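Probable CoA-transferase alpha subunit (Rhodococcus jostii, PDB 6COJ) probably serves as the alpha subunit of a CoA-transferase-family enzyme, working with a partner subunit on a ring-bearing acyl-CoA thioester. Local coordinates at residues L54-G68 with L74-F88. The protein carries 1 engineered substitution. Residues are numbered along the deposited sequence; the frame is centred on the assembly and turned at random.
Sequences LLRSDVTDLTVVTYG and LLCSAGKVTKAYYGF. With F8G (S-{(3R,5R,9R)-1-[(2R,3S,4R,5R)-5-(6-amino-9H-purin-9-yl)-4-hydroxy-3-(phosphonooxy)tetrahydrofuran-2-yl]-3,5,9-trihydroxy-8,8-dimethyl-3,5-dioxido-10,14-dioxo-2,4,6-trioxa-11,15-diaza-3lambda~5~,5lambda~5~-diphosphaheptadecan-17-yl} (5R,10R)-7-hydroxy-10-methyl-2-oxo-1-oxaspiro[4.5]dec-6-ene-6-carbothioate (non-preferred name)), chain E.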
loop_
_atom_site.group_PDB
_atom_site.type_symbol
_atom_site.label_atom_id
_atom_site.label_comp_id
_atom_site.label_asym_id
_atom_site.label_seq_id
_atom_site.Cartn_x
_atom_site.Cartn_y
_atom_site.Cartn_z
ATOM N N LEU A 54 -8.050 16.342 -24.884
ATOM C CA LEU A 54 -9.322 16.751 -24.289
ATOM C C LEU A 54 -9.706 18.168 -24.708
ATOM O O LEU A 54 -10.874 18.431 -25.024
ATOM C CB LEU A 54 -9.237 16.658 -22.766
ATOM C CG LEU A 54 -9.877 15.427 -22.138
ATOM C CD1 LEU A 54 -9.578 15.372 -20.639
ATOM C CD2 LEU A 54 -11.373 15.420 -22.381
ATOM N N LEU A 55 -8.740 19.097 -24.707
ATOM C CA LEU A 55 -9.021 20.477 -25.093
ATOM C C LEU A 55 -9.496 20.567 -26.535
ATOM O O LEU A 55 -10.357 21.391 -26.861
ATOM C CB LEU A 55 -7.780 21.349 -24.884
ATOM C CG LEU A 55 -7.798 22.223 -23.621
ATOM C CD1 LEU A 55 -8.029 21.383 -22.380
ATOM C CD2 LEU A 55 -6.517 23.043 -23.496
ATOM N N ARG A 56 -8.932 19.743 -27.418
ATOM C CA ARG A 56 -9.351 19.748 -28.815
ATOM C C ARG A 56 -10.767 19.215 -28.975
ATOM O O ARG A 56 -11.456 19.585 -29.932
ATOM C CB ARG A 56 -8.392 18.893 -29.646
ATOM C CG ARG A 56 -7.009 19.475 -29.814
ATOM C CD ARG A 56 -6.253 18.777 -30.932
ATOM N NE ARG A 56 -6.034 17.359 -30.686
ATOM C CZ ARG A 56 -5.000 16.869 -30.003
ATOM N NH1 ARG A 56 -4.088 17.691 -29.498
ATOM N NH2 ARG A 56 -4.869 15.563 -29.836
ATOM N N SER A 57 -11.205 18.344 -28.066
ATOM C CA SER A 57 -12.503 17.691 -28.134
ATOM C C SER A 57 -13.595 18.601 -27.578
ATOM O O SER A 57 -13.333 19.678 -27.038
ATOM C CB SER A 57 -12.492 16.389 -27.329
ATOM O OG SER A 57 -12.684 16.619 -25.932
ATOM N N ASP A 58 -14.837 18.139 -27.702
ATOM C CA ASP A 58 -15.981 18.809 -27.095
ATOM C C ASP A 58 -16.375 18.216 -25.751
ATOM O O ASP A 58 -17.435 18.566 -25.222
ATOM C CB ASP A 58 -17.179 18.828 -28.051
ATOM C CG ASP A 58 -17.736 17.443 -28.344
ATOM O OD1 ASP A 58 -17.163 16.434 -27.880
ATOM O OD2 ASP A 58 -18.762 17.368 -29.053
ATOM N N VAL A 59 -15.562 17.318 -25.195
ATOM C CA VAL A 59 -15.872 16.714 -23.903
ATOM C C VAL A 59 -15.729 17.770 -22.817
ATOM O O VAL A 59 -14.674 18.403 -22.682
ATOM C CB VAL A 59 -14.945 15.520 -23.641
ATOM C CG1 VAL A 59 -15.127 15.019 -22.208
ATOM C CG2 VAL A 59 -15.226 14.405 -24.639
ATOM N N THR A 60 -16.778 17.949 -22.020
ATOM C CA THR A 60 -16.795 19.019 -21.032
ATOM C C THR A 60 -17.637 18.564 -19.844
ATOM O O THR A 60 -17.972 17.384 -19.724
ATOM C CB THR A 60 -17.290 20.315 -21.689
ATOM O OG1 THR A 60 -17.068 21.420 -20.804
ATOM C CG2 THR A 60 -18.771 20.212 -22.035
ATOM N N ASP A 61 -17.966 19.507 -18.954
ATOM C CA ASP A 61 -18.762 19.220 -17.758
ATOM C C ASP A 61 -18.140 18.088 -16.937
ATOM O O ASP A 61 -18.828 17.186 -16.454
ATOM C CB ASP A 61 -20.223 18.931 -18.124
ATOM C CG ASP A 61 -21.121 18.762 -16.904
ATOM O OD1 ASP A 61 -20.934 19.487 -15.904
ATOM O OD2 ASP A 61 -22.026 17.902 -16.959
ATOM N N LEU A 62 -16.823 18.137 -16.771
ATOM C CA LEU A 62 -16.093 17.050 -16.133
ATOM C C LEU A 62 -16.013 17.258 -14.628
ATOM O O LEU A 62 -15.961 18.383 -14.125
ATOM C CB LEU A 62 -14.674 16.968 -16.688
ATOM C CG LEU A 62 -14.587 16.575 -18.168
ATOM C CD1 LEU A 62 -13.141 16.609 -18.636
ATOM C CD2 LEU A 62 -15.206 15.198 -18.397
ATOM N N THR A 63 -16.005 16.147 -13.908
ATOM C CA THR A 63 -15.619 16.137 -12.510
ATOM C C THR A 63 -14.217 15.546 -12.481
ATOM O O THR A 63 -14.014 14.425 -12.954
ATOM C CB THR A 63 -16.601 15.286 -11.702
ATOM O OG1 THR A 63 -17.888 15.920 -11.703
ATOM C CG2 THR A 63 -16.132 15.137 -10.262
ATOM N N VAL A 64 -13.248 16.312 -11.993
ATOM C CA VAL A 64 -11.836 15.934 -12.074
ATOM C C VAL A 64 -11.325 15.586 -10.683
ATOM O O VAL A 64 -11.555 16.336 -9.725
ATOM C CB VAL A 64 -10.984 17.044 -12.718
ATOM C CG1 VAL A 64 -9.528 16.601 -12.803
ATOM C CG2 VAL A 64 -11.497 17.353 -14.104
ATOM N N VAL A 65 -10.626 14.456 -10.581
ATOM C CA VAL A 65 -9.968 14.014 -9.349
ATOM C C VAL A 65 -8.474 14.017 -9.635
ATOM O O VAL A 65 -8.021 13.314 -10.545
ATOM C CB VAL A 65 -10.429 12.607 -8.931
ATOM C CG1 VAL A 65 -9.706 12.169 -7.671
ATOM C CG2 VAL A 65 -11.938 12.577 -8.720
ATOM N N THR A 66 -7.710 14.806 -8.881
ATOM C CA THR A 66 -6.310 14.966 -9.262
ATOM C C THR A 66 -5.503 15.557 -8.116
ATOM O O THR A 66 -6.040 16.246 -7.246
ATOM C CB THR A 66 -6.196 15.871 -10.498
ATOM O OG1 THR A 66 -4.838 15.869 -10.963
ATOM C CG2 THR A 66 -6.633 17.306 -10.174
ATOM N N TYR A 67 -4.205 15.267 -8.130
ATOM C CA TYR A 67 -3.217 16.093 -7.446
ATOM C C TYR A 67 -2.838 17.158 -8.459
ATOM O O TYR A 67 -2.016 16.922 -9.347
ATOM C CB TYR A 67 -2.015 15.252 -7.046
ATOM C CG TYR A 67 -2.255 14.325 -5.875
ATOM C CD1 TYR A 67 -2.538 14.833 -4.604
ATOM C CD2 TYR A 67 -2.180 12.941 -6.029
ATOM C CE1 TYR A 67 -2.721 13.974 -3.513
ATOM C CE2 TYR A 67 -2.353 12.082 -4.945
ATOM C CZ TYR A 67 -2.625 12.607 -3.694
ATOM O OH TYR A 67 -2.778 11.733 -2.632
ATOM N N GLY A 68 -3.464 18.328 -8.344
ATOM C CA GLY A 68 -3.571 19.227 -9.484
ATOM C C GLY A 68 -2.302 19.977 -9.851
ATOM O O GLY A 68 -1.495 20.365 -9.009
ATOM N N LEU A 74 -5.172 23.832 -17.591
ATOM C CA LEU A 74 -5.582 23.817 -18.992
ATOM C C LEU A 74 -7.058 23.461 -19.134
ATOM O O LEU A 74 -7.784 24.080 -19.917
ATOM C CB LEU A 74 -4.706 22.857 -19.796
ATOM C CG LEU A 74 -3.309 23.360 -20.165
ATOM C CD1 LEU A 74 -2.508 22.231 -20.806
ATOM C CD2 LEU A 74 -3.365 24.583 -21.095
ATOM N N LEU A 75 -7.535 22.476 -18.365
ATOM C CA LEU A 75 -8.953 22.140 -18.437
ATOM C C LEU A 75 -9.825 23.321 -18.015
ATOM O O LEU A 75 -10.874 23.580 -18.621
ATOM C CB LEU A 75 -9.236 20.903 -17.578
ATOM C CG LEU A 75 -8.614 19.618 -18.130
ATOM C CD1 LEU A 75 -8.765 18.492 -17.113
ATOM C CD2 LEU A 75 -9.232 19.219 -19.463
ATOM N N CYS A 76 -9.391 24.070 -16.997
ATOM C CA CYS A 76 -10.144 25.248 -16.575
ATOM C C CYS A 76 -10.123 26.329 -17.641
ATOM O O CYS A 76 -11.118 27.045 -17.822
ATOM C CB CYS A 76 -9.584 25.788 -15.261
ATOM S SG CYS A 76 -10.008 24.796 -13.815
ATOM N N SER A 77 -8.997 26.476 -18.348
ATOM C CA SER A 77 -8.930 27.478 -19.405
ATOM C C SER A 77 -9.966 27.236 -20.493
ATOM O O SER A 77 -10.362 28.185 -21.180
ATOM C CB SER A 77 -7.526 27.551 -20.021
ATOM O OG SER A 77 -7.289 26.506 -20.957
ATOM N N ALA A 78 -10.425 25.998 -20.656
ATOM C CA ALA A 78 -11.417 25.665 -21.667
ATOM C C ALA A 78 -12.801 25.460 -21.075
ATOM O O ALA A 78 -13.705 24.996 -21.783
ATOM C CB ALA A 78 -10.972 24.426 -22.450
ATOM N N GLY A 79 -12.986 25.811 -19.802
ATOM C CA GLY A 79 -14.278 25.684 -19.158
ATOM C C GLY A 79 -14.784 24.262 -19.061
ATOM O O GLY A 79 -16.003 24.042 -19.071
ATOM N N LYS A 80 -13.883 23.287 -18.981
ATOM C CA LYS A 80 -14.282 21.888 -19.039
ATOM C C LYS A 80 -14.550 21.272 -17.675
ATOM O O LYS A 80 -14.968 20.112 -17.622
ATOM C CB LYS A 80 -13.244 21.062 -19.807
ATOM C CG LYS A 80 -13.306 21.306 -21.318
ATOM C CD LYS A 80 -12.184 20.595 -22.027
ATOM C CE LYS A 80 -12.222 20.853 -23.512
ATOM N NZ LYS A 80 -13.391 20.218 -24.179
ATOM N N VAL A 81 -14.350 22.011 -16.585
ATOM C CA VAL A 81 -14.428 21.470 -15.229
ATOM C C VAL A 81 -15.663 22.030 -14.541
ATOM O O VAL A 81 -15.850 23.253 -14.468
ATOM C CB VAL A 81 -13.163 21.792 -14.424
ATOM C CG1 VAL A 81 -13.253 21.181 -13.025
ATOM C CG2 VAL A 81 -11.935 21.290 -15.161
ATOM N N THR A 82 -16.517 21.138 -14.053
ATOM C CA THR A 82 -17.661 21.511 -13.232
ATOM C C THR A 82 -17.369 21.347 -11.749
ATOM O O THR A 82 -17.767 22.190 -10.939
ATOM C CB THR A 82 -18.865 20.638 -13.604
ATOM O OG1 THR A 82 -19.225 20.887 -14.964
ATOM C CG2 THR A 82 -20.073 20.945 -12.715
ATOM N N LYS A 83 -16.678 20.273 -11.386
ATOM C CA LYS A 83 -16.417 19.938 -10.001
ATOM C C LYS A 83 -15.018 19.347 -9.937
ATOM O O LYS A 83 -14.592 18.646 -10.860
ATOM C CB LYS A 83 -17.461 18.926 -9.510
ATOM C CG LYS A 83 -17.458 18.667 -8.012
ATOM C CD LYS A 83 -18.660 17.820 -7.625
ATOM C CE LYS A 83 -18.726 17.596 -6.116
ATOM N NZ LYS A 83 -19.822 16.661 -5.710
ATOM N N ALA A 84 -14.294 19.659 -8.870
ATOM C CA ALA A 84 -12.919 19.195 -8.747
ATOM C C ALA A 84 -12.666 18.668 -7.347
ATOM O O ALA A 84 -12.975 19.343 -6.361
ATOM C CB ALA A 84 -11.921 20.313 -9.094
ATOM N N TYR A 85 -12.099 17.461 -7.277
ATOM C CA TYR A 85 -11.629 16.833 -6.050
ATOM C C TYR A 85 -10.107 16.830 -6.114
ATOM O O TYR A 85 -9.536 16.229 -7.026
ATOM C CB TYR A 85 -12.111 15.381 -6.003
ATOM C CG TYR A 85 -13.603 15.183 -5.830
ATOM C CD1 TYR A 85 -14.485 15.382 -6.885
ATOM C CD2 TYR A 85 -14.126 14.779 -4.608
ATOM C CE1 TYR A 85 -15.852 15.198 -6.723
ATOM C CE2 TYR A 85 -15.490 14.584 -4.439
ATOM C CZ TYR A 85 -16.346 14.798 -5.505
ATOM O OH TYR A 85 -17.702 14.614 -5.366
ATOM N N TYR A 86 -9.446 17.477 -5.150
ATOM C CA TYR A 86 -7.990 17.604 -5.244
ATOM C C TYR A 86 -7.401 17.812 -3.860
ATOM O O TYR A 86 -8.065 18.337 -2.960
ATOM C CB TYR A 86 -7.583 18.780 -6.164
ATOM C CG TYR A 86 -8.197 20.099 -5.730
ATOM C CD1 TYR A 86 -9.446 20.491 -6.193
ATOM C CD2 TYR A 86 -7.550 20.921 -4.813
ATOM C CE1 TYR A 86 -10.026 21.681 -5.777
ATOM C CE2 TYR A 86 -8.130 22.102 -4.378
ATOM C CZ TYR A 86 -9.365 22.466 -4.853
ATOM O OH TYR A 86 -9.945 23.638 -4.435
ATOM N N GLY A 87 -6.131 17.423 -3.718
ATOM C CA GLY A 87 -5.402 17.631 -2.483
ATOM C C GLY A 87 -4.643 18.939 -2.497
ATOM O O GLY A 87 -4.303 19.485 -1.444
ATOM N N PHE A 88 -4.369 19.440 -3.697
ATOM C CA PHE A 88 -3.709 20.724 -3.894
ATOM C C PHE A 88 -3.763 21.020 -5.383
ATOM O O PHE A 88 -4.123 20.160 -6.190
ATOM C CB PHE A 88 -2.245 20.676 -3.436
ATOM C CG PHE A 88 -1.399 19.697 -4.208
ATOM C CD1 PHE A 88 -0.806 20.069 -5.412
ATOM C CD2 PHE A 88 -1.181 18.409 -3.724
ATOM C CE1 PHE A 88 -0.036 19.170 -6.137
ATOM C CE2 PHE A 88 -0.395 17.511 -4.439
ATOM C CZ PHE A 88 0.173 17.892 -5.639
HETATM C C4 F8G E . -5.307 39.110 -0.492
HETATM C C5 F8G E . -6.126 38.924 0.713
HETATM C C6 F8G E . -7.594 38.802 0.546
HETATM C C8 F8G E . -4.013 39.071 1.261
HETATM N N1 F8G E . -8.125 38.863 -0.697
HETATM N N3 F8G E . -5.885 39.166 -1.715
HETATM C "C1'" F8G E . -2.903 39.370 -1.005
HETATM C C2 F8G E . -7.332 39.049 -1.921
HETATM C "C2'" F8G E . -1.796 40.278 -0.508
HETATM C "C3'" F8G E . -0.599 39.698 -1.226
HETATM C "C4'" F8G E . -0.869 38.217 -1.190
HETATM C "C5'" F8G E . -0.272 37.617 0.064
HETATM C CAA F8G E . 2.932 15.928 3.896
HETATM C CAB F8G E . 3.170 17.409 3.730
HETATM C CAC F8G E . 2.959 18.065 2.571
HETATM C CAD F8G E . 2.829 17.310 1.256
HETATM C CAE F8G E . 3.047 15.812 1.455
HETATM C CAF F8G E . 2.291 15.315 2.669
HETATM C CAG F8G E . 2.788 19.528 2.568
HETATM C CAI F8G E . 2.636 14.996 0.239
HETATM C CAK F8G E . 3.731 17.824 0.113
HETATM C CAL F8G E . 2.839 18.410 -0.996
HETATM C CAM F8G E . 1.454 18.208 -0.432
HETATM C CAQ F8G E . 2.564 22.129 3.349
HETATM C CAR F8G E . 3.811 22.731 2.723
HETATM C CAT F8G E . 3.695 25.143 2.796
HETATM C CAU F8G E . 3.600 26.402 1.956
HETATM C CAV F8G E . 3.174 27.637 2.741
HETATM C CAX F8G E . 4.252 29.573 1.810
HETATM C CAY F8G E . 4.164 30.825 0.975
HETATM C CAZ F8G E . 4.105 32.091 1.837
HETATM C CBA F8G E . 3.818 33.286 0.939
HETATM C CBM F8G E . 2.975 31.960 2.848
HETATM C CBN F8G E . 5.424 32.353 2.556
HETATM N N6 F8G E . -8.395 38.630 1.625
HETATM N N7 F8G E . -5.268 38.910 1.754
HETATM N N9 F8G E . -4.046 39.202 -0.078
HETATM N NAS F8G E . 3.545 24.012 2.114
HETATM N NAW F8G E . 3.162 28.818 1.889
HETATM O "O2'" F8G E . -2.015 41.644 -0.868
HETATM O "O3'" F8G E . -0.644 40.050 -2.598
HETATM O "O4'" F8G E . -2.289 38.089 -1.154
HETATM O "O5'" F8G E . 1.147 37.721 -0.012
HETATM O OAH F8G E . 3.577 17.984 4.719
HETATM O OAJ F8G E . 2.527 20.092 1.512
HETATM O OAN F8G E . 0.398 18.570 -0.904
HETATM O OAO F8G E . 1.490 17.496 0.815
HETATM O OBB F8G E . 2.619 32.984 0.243
HETATM O OBD F8G E . 1.333 35.206 -0.100
HETATM O OBJ F8G E . 3.905 25.160 4.003
HETATM O OBK F8G E . 5.284 29.253 2.381
HETATM O OBL F8G E . 5.290 30.901 0.087
HETATM O OBO F8G E . 0.955 33.292 -1.613
HETATM O OBP F8G E . 3.171 34.439 -1.800
HETATM O OBQ F8G E . 3.455 36.636 0.274
HETATM O OBR F8G E . 1.730 36.454 2.079
HETATM O OCI F8G E . 0.154 41.329 -4.635
HETATM O OCJ F8G E . -0.173 42.490 -2.464
HETATM O OCK F8G E . 1.724 40.897 -2.759
HETATM P PBC F8G E . 2.063 33.996 -0.874
HETATM P PBE F8G E . 1.987 36.499 0.591
HETATM P PCH F8G E . 0.299 41.225 -3.136
HETATM S SAP F8G E . 2.918 20.501 3.931
HETATM O O HOH W 1 -15.931 23.562 -22.328
HETATM O O HOH W 2 -17.910 22.401 -18.034
#
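Lys80 runs its methylenes past the carbonyl oxygens of Val59 and Leu54, then bends at the last torsion (chi4 -69°) to set its ammonium between two backbone carbonyls. Lys80 NZ donates to Val59 O at 2.7 Å and Ser57 O at 2.9 Å, in both cases from above the carbonyl plane. A methionine in its place would probably leave both carbonyls without their donor and let the loop after helix 48-56 shift. Beside it the packing is dense and apolar: Leu55 CD1 lies 3.8 Å from Leu75 CD2, with Leu54 CD1 beside it, long flexible side chains filling in between two helix ends. Val64 CG2 meets Val81 CG2 at 4.1 Å, beta-branched valines at home in a strand. A parallel ladder runs on through Tyr85 N to Val64 O (2.7 Å), after a beta bulge at Leu62 O. On the opposite face, Thr63 CG2 abuts the Tyr85 ring edge. At the far, buried end, Tyr67 CD1 meets Phe88 CE2 at 3.4 Å, the ring planes 25° apart but slid until they barely overlap; Phe88 CD2 comes within 3.2 Å of OAN of the bound thioester F8G.

The solvent side is looser. Gly79, with positive phi, closes a Schellman motif, and two waters link Thr60 OG1 to the carbonyls of Ala78 and Gly79. Strands 62-65 and 81-86 with helix 70-77 form a beta-alpha-beta unit, helix 48-56 packing its end on it, between strands 35-38 and 111-114 of a Rossmann-like parallel sheet.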